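PDB 3LJX: MmoQ Response regulator from Methylococcus capsulatus, which is a multidomain response regulator that probably makes cyclic di-GMP from GTP through its GGDEF domain, this chain being the part with the HDOD domain. Local coordinates for residues Ala171-Arg174 against Asp180-Glu183; Ala107-Lys112 against Leu141-Arg146; Phe219-Ala224 against Ala251-Leu256; Asp13-Ala18 against Gly145-Ala150. All coordinates share one frame; numbering follows the deposited sequence. Where two conformers were deposited one is given.

Contact 1: Ala171-Arg174 against Asp180-Glu183; sequences ALER and DHDE
Glu173 and Arg174 reach from helix 166-177 to the start of helix 181-191. The buried, tightly packed part belongs to Glu173. Its carboxylate accepts from the backbone of His181, His181 N to Glu173 OE1 2.7 Å, from a donor lying above the carboxylate plane. Glu173 CB lies 3.8 Å from Asp180 CA. The other oxygen, OE2, is bonded to Tyr157 OH, which helps fix the rotation of the carboxylate. Arg174 makes the looser, solvent-facing side. The extended Arg174 chain runs parallel to the Asp180 side chain. NE and NH2 of Arg174 both grip Asp180 OD2, at 3.0 Å and 3.2 Å, in a side-on salt bridge. Asp180 OD2 receives NE on its anti lone pair. The guanidinium and carboxylate planes are 45° apart. The torsion of Asp180 (chi1 64°) puts CG between the backbone N and the carbonyl carbon. From there Asp180 OD1 accepts a hydrogen bond from Glu183 N at 2.7 Å, nearly straight at 171°, and a weaker one from Asp182 N. One carboxylate thus serves both helices. The arrangement is an aspartate N-cap after a short turn between two consecutive helices of the HDOD domain.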
loop_
_atom_site.group_PDB
_atom_site.type_symbol
_atom_site.label_atom_id
_atom_site.label_comp_id
_atom_site.label_asym_id
_atom_site.label_seq_id
_atom_site.Cartn_x
_atom_site.Cartn_y
_atom_site.Cartn_z
ATOM N N ALA A 171 2.748 7.178 19.169
ATOM C CA ALA A 171 2.834 8.349 20.044
ATOM C C ALA A 171 4.104 9.155 19.767
ATOM O O ALA A 171 4.092 10.385 19.802
ATOM C CB ALA A 171 2.773 7.936 21.519
ATOM N N LEU A 172 5.199 8.457 19.485
ATOM C CA LEU A 172 6.478 9.120 19.288
ATOM C C LEU A 172 6.465 9.866 17.967
ATOM O O LEU A 172 6.997 10.980 17.859
ATOM C CB LEU A 172 7.620 8.107 19.319
ATOM C CG LEU A 172 9.014 8.722 19.410
ATOM C CD1 LEU A 172 9.030 9.874 20.407
ATOM C CD2 LEU A 172 10.035 7.669 19.797
ATOM N N GLU A 173 5.839 9.256 16.966
ATOM C CA GLU A 173 5.741 9.874 15.653
ATOM C C GLU A 173 4.978 11.182 15.762
ATOM O O GLU A 173 5.431 12.208 15.252
ATOM C CB GLU A 173 5.077 8.930 14.649
ATOM C CG GLU A 173 5.928 7.715 14.278
ATOM C CD GLU A 173 5.146 6.686 13.476
ATOM O OE1 GLU A 173 3.914 6.864 13.331
ATOM O OE2 GLU A 173 5.761 5.697 13.007
ATOM N N ARG A 174 3.845 11.160 16.453
ATOM C CA ARG A 174 3.046 12.375 16.631
ATOM C C ARG A 174 3.854 13.509 17.272
ATOM O O ARG A 174 3.735 14.668 16.884
ATOM C CB ARG A 174 1.776 12.083 17.432
ATOM C CG ARG A 174 0.735 11.313 16.621
ATOM C CD ARG A 174 -0.452 10.895 17.467
ATOM N NE ARG A 174 -1.394 10.075 16.704
ATOM C CZ ARG A 174 -2.427 9.410 17.229
ATOM N NH1 ARG A 174 -2.661 9.444 18.538
ATOM N NH2 ARG A 174 -3.229 8.700 16.442
ATOM N N ASP A 180 1.383 10.439 12.249
ATOM C CA ASP A 180 1.915 9.105 12.485
ATOM C C ASP A 180 1.763 8.315 11.206
ATOM O O ASP A 180 1.075 8.767 10.290
ATOM C CB ASP A 180 1.177 8.425 13.639
ATOM C CG ASP A 180 -0.289 8.194 13.329
ATOM O OD1 ASP A 180 -0.600 7.454 12.350
ATOM O OD2 ASP A 180 -1.120 8.770 14.061
ATOM N N HIS A 181 2.376 7.135 11.142
ATOM C CA HIS A 181 2.446 6.424 9.871
ATOM C C HIS A 181 1.070 5.986 9.333
ATOM O O HIS A 181 0.870 5.914 8.113
ATOM C CB HIS A 181 3.442 5.263 9.922
ATOM C CG HIS A 181 3.173 4.260 11.000
ATOM N ND1 HIS A 181 2.099 3.394 10.965
ATOM C CD2 HIS A 181 3.875 3.939 12.113
ATOM C CE1 HIS A 181 2.140 2.602 12.022
ATOM N NE2 HIS A 181 3.206 2.915 12.737
ATOM N N ASP A 182 0.119 5.741 10.238
ATOM C CA ASP A 182 -1.242 5.365 9.830
ATOM C C ASP A 182 -2.075 6.561 9.349
ATOM O O ASP A 182 -2.762 6.481 8.328
ATOM C CB ASP A 182 -1.970 4.598 10.950
ATOM C CG ASP A 182 -1.381 3.218 11.175
ATOM O OD1 ASP A 182 -0.931 2.602 10.182
ATOM O OD2 ASP A 182 -1.362 2.747 12.334
ATOM N N GLU A 183 -2.016 7.672 10.074
ATOM C CA GLU A 183 -2.660 8.885 9.588
ATOM C C GLU A 183 -2.041 9.278 8.246
ATOM O O GLU A 183 -2.742 9.585 7.279
ATOM C CB GLU A 183 -2.494 10.025 10.583
ATOM C CG GLU A 183 -3.284 11.272 10.193
ATOM C CD GLU A 183 -2.709 12.550 10.790
ATOM O OE1 GLU A 183 -1.658 12.484 11.465
ATOM O OE2 GLU A 183 -3.303 13.629 10.583
#

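Contact 2: Ala107-Lys112 against Leu141-Arg146; sequences AAYWQK and LADVGR
Tyr109 on helix 106-125 faces the turn at Asp143 and Val144, where the chain enters helix 144-152. The backbones stay well apart, the nearest CA atoms being those of Tyr109 and Arg146 at 8.5 Å. Within the turn, Val144 N bonds to Leu141 O at 3.0 Å. Arg146 N bonds to Asp143 O at 2.8 Å. The gap between the segments is bridged by the tyrosine. Its CG stands anti to the backbone N (chi1 164°), and the ring extends toward the turn. Tyr109 CE1 comes within 3.4 Å of Asp143 OD1, which lies at the ring edge. Tyr109 OH meets Val144 CA at 3.6 Å and also touches CG2 of that valine. Ala142 and Asp143 probably correspond to the His-Asp pair of HD-superfamily hydrolases, with alanine in the histidine position. A water joins the two sides. Tyr109 OH donates to it at 2.6 Å, and it donates in turn to Asp143 OD1 at 2.9 Å. The same OD1 forms a salt bridge with Arg116, further along helix 106-125. Asp143 OD2 faces Arg146 NE at 3.6 Å in a long, weak ion pair. Pro47 of helix 47-58 packs on Tyr109, and Leu188 of helix 181-191 packs on Val144.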
loop_
_atom_site.group_PDB
_atom_site.type_symbol
_atom_site.label_atom_id
_atom_site.label_comp_id
_atom_site.label_asym_id
_atom_site.label_seq_id
_atom_site.Cartn_x
_atom_site.Cartn_y
_atom_site.Cartn_z
ATOM N N ALA A 107 13.567 -3.980 2.817
ATOM C CA ALA A 107 13.252 -5.262 2.207
ATOM C C ALA A 107 12.003 -5.833 2.874
ATOM O O ALA A 107 11.108 -6.341 2.195
ATOM C CB ALA A 107 14.424 -6.240 2.322
ATOM N N ALA A 108 11.936 -5.736 4.201
ATOM C CA ALA A 108 10.797 -6.299 4.918
ATOM C C ALA A 108 9.537 -5.553 4.513
ATOM O O ALA A 108 8.487 -6.158 4.270
ATOM C CB ALA A 108 11.003 -6.247 6.451
ATOM N N TYR A 109 9.647 -4.233 4.432
ATOM C CA TYR A 109 8.495 -3.427 4.069
ATOM C C TYR A 109 7.987 -3.835 2.683
ATOM O O TYR A 109 6.789 -4.030 2.493
ATOM C CB TYR A 109 8.808 -1.929 4.114
ATOM C CG TYR A 109 7.770 -1.128 3.381
ATOM C CD1 TYR A 109 6.555 -0.805 3.982
ATOM C CD2 TYR A 109 7.977 -0.744 2.063
ATOM C CE1 TYR A 109 5.582 -0.093 3.291
ATOM C CE2 TYR A 109 7.018 -0.028 1.362
ATOM C CZ TYR A 109 5.824 0.293 1.973
ATOM O OH TYR A 109 4.871 0.990 1.255
ATOM N N TRP A 110 8.889 -3.990 1.720
ATOM C CA TRP A 110 8.444 -4.295 0.359
ATOM C C TRP A 110 7.901 -5.705 0.272
ATOM O O TRP A 110 6.933 -5.965 -0.438
ATOM C CB TRP A 110 9.550 -4.067 -0.678
ATOM C CG TRP A 110 9.747 -2.601 -0.982
ATOM C CD1 TRP A 110 8.772 -1.690 -1.281
ATOM C CD2 TRP A 110 10.981 -1.881 -1.004
ATOM N NE1 TRP A 110 9.321 -0.453 -1.476
ATOM C CE2 TRP A 110 10.679 -0.542 -1.315
ATOM C CE3 TRP A 110 12.319 -2.248 -0.798
ATOM C CZ2 TRP A 110 11.666 0.446 -1.429
ATOM C CZ3 TRP A 110 13.305 -1.263 -0.909
ATOM C CH2 TRP A 110 12.968 0.065 -1.215
ATOM N N GLN A 111 8.522 -6.617 1.001
ATOM C CA GLN A 111 8.076 -7.997 0.967
ATOM C C GLN A 111 6.666 -8.094 1.557
ATOM O O GLN A 111 5.764 -8.708 0.979
ATOM C CB GLN A 111 9.062 -8.887 1.730
ATOM C CG GLN A 111 8.619 -10.331 1.858
ATOM C CD GLN A 111 9.543 -11.138 2.744
ATOM O OE1 GLN A 111 9.959 -10.694 3.822
ATOM N NE2 GLN A 111 9.867 -12.337 2.297
ATOM N N LYS A 112 6.468 -7.461 2.704
ATOM C CA LYS A 112 5.186 -7.531 3.389
ATOM C C LYS A 112 4.074 -6.832 2.601
ATOM O O LYS A 112 2.937 -7.298 2.574
ATOM C CB LYS A 112 5.322 -6.918 4.773
ATOM C CG LYS A 112 4.039 -6.825 5.561
ATOM C CD LYS A 112 4.404 -6.788 7.019
ATOM C CE LYS A 112 5.494 -7.819 7.276
ATOM N NZ LYS A 112 6.452 -7.400 8.339
ATOM N N LEU A 141 -0.720 -0.683 -0.543
ATOM C CA LEU A 141 -0.465 0.681 -0.070
ATOM C C LEU A 141 -0.860 0.904 1.390
ATOM O O LEU A 141 -0.651 1.987 1.923
ATOM C CB LEU A 141 -1.233 1.672 -0.946
ATOM C CG LEU A 141 -0.606 2.313 -2.193
ATOM C CD1 LEU A 141 0.753 1.712 -2.600
ATOM C CD2 LEU A 141 -1.593 2.343 -3.363
ATOM N N ALA A 142 -1.423 -0.124 2.025
ATOM C CA ALA A 142 -2.034 -0.014 3.360
ATOM C C ALA A 142 -1.192 0.658 4.461
ATOM O O ALA A 142 -1.739 1.133 5.470
ATOM C CB ALA A 142 -2.509 -1.399 3.830
ATOM N N ASP A 143 0.131 0.679 4.301
ATOM C CA ASP A 143 0.976 1.384 5.271
ATOM C C ASP A 143 2.113 2.152 4.603
ATOM O O ASP A 143 3.223 2.270 5.141
ATOM C CB ASP A 143 1.485 0.451 6.381
ATOM C CG ASP A 143 2.306 -0.705 5.854
ATOM O OD1 ASP A 143 2.568 -0.769 4.631
ATOM O OD2 ASP A 143 2.684 -1.567 6.672
ATOM N N VAL A 144 1.810 2.699 3.431
ATOM C CA VAL A 144 2.771 3.489 2.694
ATOM C C VAL A 144 3.237 4.710 3.506
ATOM O O VAL A 144 4.296 5.270 3.241
ATOM C CB VAL A 144 2.200 3.919 1.317
ATOM C CG1 VAL A 144 1.136 5.011 1.483
ATOM C CG2 VAL A 144 3.318 4.394 0.421
ATOM N N GLY A 145 2.456 5.107 4.507
ATOM C CA GLY A 145 2.900 6.123 5.442
ATOM C C GLY A 145 4.217 5.797 6.146
ATOM O O GLY A 145 4.958 6.703 6.528
ATOM N N ARG A 146 4.521 4.514 6.322
ATOM C CA ARG A 146 5.790 4.121 6.946
ATOM C C ARG A 146 6.957 4.474 6.036
ATOM O O ARG A 146 7.929 5.100 6.472
ATOM C CB ARG A 146 5.837 2.625 7.238
ATOM C CG ARG A 146 4.832 2.122 8.261
ATOM C CD ARG A 146 5.147 0.670 8.578
ATOM N NE ARG A 146 4.156 0.070 9.461
ATOM C CZ ARG A 146 4.251 0.014 10.790
ATOM N NH1 ARG A 146 5.307 0.527 11.428
ATOM N NH2 ARG A 146 3.282 -0.566 11.486
HETATM O O HOH W 1 2.524 0.059 1.860
#

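Contact 3: Phe219-Ala224 against Ala251-Leu256; sequences FARQLA and ARRCGL
Arg221 and Arg253 lay their guanidinium groups flat on one another, an arginine-arginine stack between helix 214-233 and the end of helix 245-254. The planes are 11° apart and the centres 3.5 Å apart. Arg221 CZ lies over the centre of the Arg253 group, whereas Arg253 CZ sits off-centre over the Arg221 group. NH1 of Arg221 and NH1 of Arg253 are 3.3 Å apart, two donors that do not bond to each other. A bend at chi3 (-77°) turns the Arg221 guanidinium so that its face meets that of the extended Arg253. Beside the stack, the helices meet through sulfur. Cys254 SG sits 3.9 Å from Arg221 CB and 4.0 Å from Gln222 CG. Water 2 accepts from Arg221 NH2 at 3.0 Å and donates weakly to Arg253 O. Backbone carbonyls of the loop before helix 214-233 hold the pair. Arg221 NH1 donates to Ile210 O and Asp212 O, and Arg253 NH2 donates to Arg211 O. These oxygens probably offset the like charges. With a leucine in place of Arg221, the carbonyls of Ile210 and Asp212 would probably lose their donor and the Arg253 guanidinium its stacking partner. Beyond CG the Gln222 chain runs on to the protein interior, where its OE1 is hydrogen-bonded to Thr129 OG1.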
loop_
_atom_site.group_PDB
_atom_site.type_symbol
_atom_site.label_atom_id
_atom_site.label_comp_id
_atom_site.label_asym_id
_atom_site.label_seq_id
_atom_site.Cartn_x
_atom_site.Cartn_y
_atom_site.Cartn_z
ATOM N N PHE A 219 -15.346 -5.403 4.540
ATOM C CA PHE A 219 -14.086 -5.120 3.876
ATOM C C PHE A 219 -12.995 -4.930 4.938
ATOM O O PHE A 219 -11.880 -5.432 4.782
ATOM C CB PHE A 219 -14.231 -3.893 2.970
ATOM C CG PHE A 219 -13.033 -3.617 2.108
ATOM C CD1 PHE A 219 -12.273 -4.649 1.596
ATOM C CD2 PHE A 219 -12.689 -2.310 1.781
ATOM C CE1 PHE A 219 -11.165 -4.387 0.793
ATOM C CE2 PHE A 219 -11.589 -2.040 0.976
ATOM C CZ PHE A 219 -10.827 -3.086 0.478
ATOM N N ALA A 220 -13.321 -4.239 6.030
ATOM C CA ALA A 220 -12.360 -4.076 7.117
ATOM C C ALA A 220 -11.875 -5.442 7.633
ATOM O O ALA A 220 -10.676 -5.656 7.834
ATOM C CB ALA A 220 -12.954 -3.232 8.264
ATOM N N ARG A 221 -12.800 -6.368 7.850
ATOM C CA ARG A 221 -12.412 -7.695 8.330
ATOM C C ARG A 221 -11.545 -8.410 7.287
ATOM O O ARG A 221 -10.638 -9.165 7.640
ATOM C CB ARG A 221 -13.633 -8.534 8.703
ATOM C CG ARG A 221 -14.247 -8.150 10.058
ATOM C CD ARG A 221 -15.439 -9.042 10.454
ATOM N NE ARG A 221 -16.647 -8.676 9.717
ATOM C CZ ARG A 221 -17.431 -7.655 10.049
ATOM N NH1 ARG A 221 -17.138 -6.901 11.109
ATOM N NH2 ARG A 221 -18.504 -7.375 9.320
ATOM N N GLN A 222 -11.784 -8.137 6.007
ATOM C CA GLN A 222 -10.966 -8.739 4.951
ATOM C C GLN A 222 -9.556 -8.178 4.946
ATOM O O GLN A 222 -8.577 -8.911 4.724
ATOM C CB GLN A 222 -11.607 -8.548 3.589
ATOM C CG GLN A 222 -12.919 -9.332 3.386
ATOM C CD GLN A 222 -13.641 -8.893 2.110
ATOM O OE1 GLN A 222 -13.605 -7.706 1.738
ATOM N NE2 GLN A 222 -14.294 -9.842 1.437
ATOM N N LEU A 223 -9.461 -6.879 5.204
ATOM C CA LEU A 223 -8.173 -6.202 5.310
ATOM C C LEU A 223 -7.409 -6.727 6.515
ATOM O O LEU A 223 -6.229 -7.063 6.407
ATOM C CB LEU A 223 -8.377 -4.696 5.455
ATOM C CG LEU A 223 -8.587 -3.947 4.141
ATOM C CD1 LEU A 223 -9.576 -2.771 4.309
ATOM C CD2 LEU A 223 -7.223 -3.488 3.614
ATOM N N ALA A 224 -8.096 -6.807 7.656
ATOM C CA ALA A 224 -7.477 -7.273 8.894
ATOM C C ALA A 224 -6.944 -8.687 8.686
ATOM O O ALA A 224 -5.848 -9.017 9.131
ATOM C CB ALA A 224 -8.487 -7.228 10.079
ATOM N N ALA A 251 -12.693 -14.162 10.094
ATOM C CA ALA A 251 -12.515 -14.891 8.842
ATOM C C ALA A 251 -13.794 -15.621 8.461
ATOM O O ALA A 251 -14.303 -15.452 7.353
ATOM C CB ALA A 251 -11.360 -15.879 8.959
ATOM N N ARG A 252 -14.323 -16.430 9.377
ATOM C CA ARG A 252 -15.557 -17.157 9.097
ATOM C C ARG A 252 -16.666 -16.176 8.720
ATOM O O ARG A 252 -17.496 -16.463 7.866
ATOM C CB ARG A 252 -16.008 -18.013 10.297
ATOM C CG ARG A 252 -14.944 -18.941 10.867
ATOM C CD ARG A 252 -14.932 -20.335 10.234
ATOM N NE ARG A 252 -14.006 -21.226 10.942
ATOM C CZ ARG A 252 -14.373 -22.202 11.779
ATOM N NH1 ARG A 252 -15.662 -22.450 12.014
ATOM N NH2 ARG A 252 -13.442 -22.944 12.374
ATOM N N ARG A 253 -16.678 -15.014 9.359
ATOM C CA ARG A 253 -17.774 -14.064 9.165
ATOM C C ARG A 253 -17.764 -13.384 7.775
ATOM O O ARG A 253 -18.834 -13.019 7.262
ATOM C CB ARG A 253 -17.833 -13.057 10.325
ATOM C CG ARG A 253 -19.085 -12.218 10.372
ATOM C CD ARG A 253 -18.988 -11.211 11.486
ATOM N NE ARG A 253 -19.934 -10.110 11.334
ATOM C CZ ARG A 253 -19.905 -9.014 12.085
ATOM N NH1 ARG A 253 -18.972 -8.880 13.026
ATOM N NH2 ARG A 253 -20.795 -8.048 11.896
ATOM N N CYS A 254 -16.584 -13.230 7.162
ATOM C CA CYS A 254 -16.525 -12.876 5.732
ATOM C C CYS A 254 -16.798 -14.095 4.846
ATOM O O CYS A 254 -17.100 -13.941 3.661
ATOM C CB CYS A 254 -15.178 -12.296 5.277
ATOM S SG CYS A 254 -14.007 -11.677 6.474
ATOM N N GLY A 255 -16.654 -15.293 5.414
ATOM C CA GLY A 255 -16.819 -16.538 4.677
ATOM C C GLY A 255 -15.519 -16.974 4.026
ATOM O O GLY A 255 -15.150 -16.437 2.982
ATOM N N LEU A 256 -14.824 -17.949 4.610
ATOM C CA LEU A 256 -13.527 -18.323 4.065
ATOM C C LEU A 256 -13.280 -19.815 3.842
ATOM O O LEU A 256 -13.633 -20.679 4.660
ATOM C CB LEU A 256 -12.382 -17.689 4.860
ATOM C CG LEU A 256 -11.515 -16.794 3.974
ATOM C CD1 LEU A 256 -12.340 -15.650 3.449
ATOM C CD2 LEU A 256 -10.314 -16.282 4.722
HETATM O O HOH W 2 -18.942 -9.659 7.401
#

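Contact 4: Asp13-Ala18 against Gly145-Ala150; sequences DSLPTA and GRLALA
Leu15 packs onto helix 144-152 through its CB and one of its methyls, CD2. At its root, Leu15 CB touches Leu147 CD1 at 3.8 Å. CG stands anti to the carbonyl carbon (chi1 -57°), and this carries the branch to the helix backbone. At the tip, Leu15 CD2 rests 3.6 Å from Ala148 CA. The same methyl lies 4.0 Å from Ala148 CB. The small alanine lets the leucine come this close to the helix. Thr151, one turn on, also touches Leu15 and Pro16. The Leu-Pro pair lies in the loop just before helix 19-29 and is consistent with the Leu-Pro sequence often found near the start of HDOD domains. Here it closes over a helix more than 120 residues later in the chain. The Leu147 methyls end against the CG-CD edge of the Pro16 ring. Pro16 CD is 3.9 Å from Leu147 CD1, and Pro16 CG is 4.0 Å from Leu147 CD2. Both methyls of Leu147 therefore touch the proline ring. Replacing Leu147 with an alanine would probably open a gap under Pro16 and leave Leu15 CB without its methyl neighbour. Tyr106 and Tyr109 of helix 106-125 also touch Leu147. Further along the loop, Thr17 OG1 is hydrogen-bonded to Asp46 OD2, and Ala18 is the N-cap residue of helix 19-29.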
loop_
_atom_site.group_PDB
_atom_site.type_symbol
_atom_site.label_atom_id
_atom_site.label_comp_id
_atom_site.label_asym_id
_atom_site.label_seq_id
_atom_site.Cartn_x
_atom_site.Cartn_y
_atom_site.Cartn_z
ATOM N N ASP A 13 6.639 11.618 -5.320
ATOM C CA ASP A 13 7.687 11.451 -6.318
ATOM C C ASP A 13 8.969 10.901 -5.707
ATOM O O ASP A 13 9.700 10.171 -6.358
ATOM C CB ASP A 13 7.960 12.766 -7.051
ATOM C CG ASP A 13 6.762 13.243 -7.872
ATOM O OD1 ASP A 13 5.855 12.429 -8.167
ATOM O OD2 ASP A 13 6.729 14.441 -8.229
ATOM N N SER A 14 9.224 11.229 -4.445
ATOM C CA SER A 14 10.500 10.905 -3.814
ATOM C C SER A 14 10.528 9.532 -3.141
ATOM O O SER A 14 11.568 9.114 -2.626
ATOM C CB SER A 14 10.859 11.965 -2.769
ATOM O OG SER A 14 10.057 11.807 -1.594
ATOM N N LEU A 15 9.399 8.834 -3.102
ATOM C CA LEU A 15 9.407 7.526 -2.438
ATOM C C LEU A 15 10.251 6.525 -3.250
ATOM O O LEU A 15 10.117 6.435 -4.474
ATOM C CB LEU A 15 7.983 7.004 -2.221
ATOM C CG LEU A 15 7.009 7.901 -1.425
ATOM C CD1 LEU A 15 5.592 7.345 -1.502
ATOM C CD2 LEU A 15 7.432 8.068 0.039
ATOM N N PRO A 16 11.133 5.775 -2.571
ATOM C CA PRO A 16 12.021 4.874 -3.309
ATOM C C PRO A 16 11.318 3.618 -3.808
ATOM O O PRO A 16 10.206 3.273 -3.371
ATOM C CB PRO A 16 13.070 4.501 -2.261
ATOM C CG PRO A 16 12.300 4.563 -0.964
ATOM C CD PRO A 16 11.369 5.719 -1.115
ATOM N N THR A 17 11.988 2.950 -4.741
ATOM C CA THR A 17 11.596 1.640 -5.235
ATOM C C THR A 17 12.789 0.708 -5.012
ATOM O O THR A 17 13.932 1.166 -5.032
ATOM C CB THR A 17 11.294 1.719 -6.728
ATOM O OG1 THR A 17 10.160 2.566 -6.941
ATOM C CG2 THR A 17 11.021 0.324 -7.313
ATOM N N ALA A 18 12.543 -0.583 -4.786
ATOM C CA ALA A 18 13.644 -1.548 -4.643
ATOM C C ALA A 18 14.513 -1.607 -5.910
ATOM O O ALA A 18 14.002 -1.562 -7.033
ATOM C CB ALA A 18 13.111 -2.948 -4.288
ATOM N N GLY A 145 2.456 5.107 4.507
ATOM C CA GLY A 145 2.900 6.123 5.442
ATOM C C GLY A 145 4.217 5.797 6.146
ATOM O O GLY A 145 4.958 6.703 6.528
ATOM N N ARG A 146 4.521 4.514 6.322
ATOM C CA ARG A 146 5.790 4.121 6.946
ATOM C C ARG A 146 6.957 4.474 6.036
ATOM O O ARG A 146 7.929 5.100 6.472
ATOM C CB ARG A 146 5.837 2.625 7.238
ATOM C CG ARG A 146 4.832 2.122 8.261
ATOM C CD ARG A 146 5.147 0.670 8.578
ATOM N NE ARG A 146 4.156 0.070 9.461
ATOM C CZ ARG A 146 4.251 0.014 10.790
ATOM N NH1 ARG A 146 5.307 0.527 11.428
ATOM N NH2 ARG A 146 3.282 -0.566 11.486
ATOM N N LEU A 147 6.854 4.063 4.773
ATOM C CA LEU A 147 7.838 4.415 3.749
ATOM C C LEU A 147 8.052 5.937 3.708
ATOM O O LEU A 147 9.181 6.415 3.630
ATOM C CB LEU A 147 7.344 3.954 2.379
ATOM C CG LEU A 147 8.276 3.264 1.379
ATOM C CD1 LEU A 147 8.089 3.880 0.023
ATOM C CD2 LEU A 147 9.752 3.271 1.792
ATOM N N ALA A 148 6.954 6.691 3.748
ATOM C CA ALA A 148 7.026 8.145 3.651
ATOM C C ALA A 148 7.787 8.796 4.808
ATOM O O ALA A 148 8.572 9.704 4.593
ATOM C CB ALA A 148 5.630 8.740 3.528
ATOM N N LEU A 149 7.561 8.340 6.035
ATOM C CA LEU A 149 8.278 8.928 7.155
ATOM C C LEU A 149 9.762 8.589 7.067
ATOM O O LEU A 149 10.613 9.441 7.331
ATOM C CB LEU A 149 7.730 8.407 8.476
ATOM C CG LEU A 149 6.416 9.003 8.936
ATOM C CD1 LEU A 149 5.992 8.351 10.270
ATOM C CD2 LEU A 149 6.574 10.504 9.060
ATOM N N ALA A 150 10.062 7.332 6.723
ATOM C CA ALA A 150 11.440 6.866 6.617
ATOM C C ALA A 150 12.168 7.668 5.537
ATOM O O ALA A 150 13.337 7.993 5.673
ATOM C CB ALA A 150 11.478 5.370 6.286
#

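In the fold
Contacts 2 and 4 lie nearest the middle, their centres about 6 Å and 11 Å from the chain centre. Every touching residue of contact 4 is buried. Both use helix 144-152. They touch through Tyr109 on Leu147 and Trp110 on the loop 13-18. Contact 1 is further out but joins them, since His181 packs on Arg146 and Glu173 on Leu149. Contact 3 is separate, across the chain centre from contact 4. Contacts 1 and 3 are largely buried, but each has one exposed arginine, Arg174 and Arg253. Contact 4 is wholly apolar, contact 2 joins its sides through a water, contact 1 combines a backbone hydrogen bond with a salt bridge, and contact 3 has stacked arginines and a weaker water link.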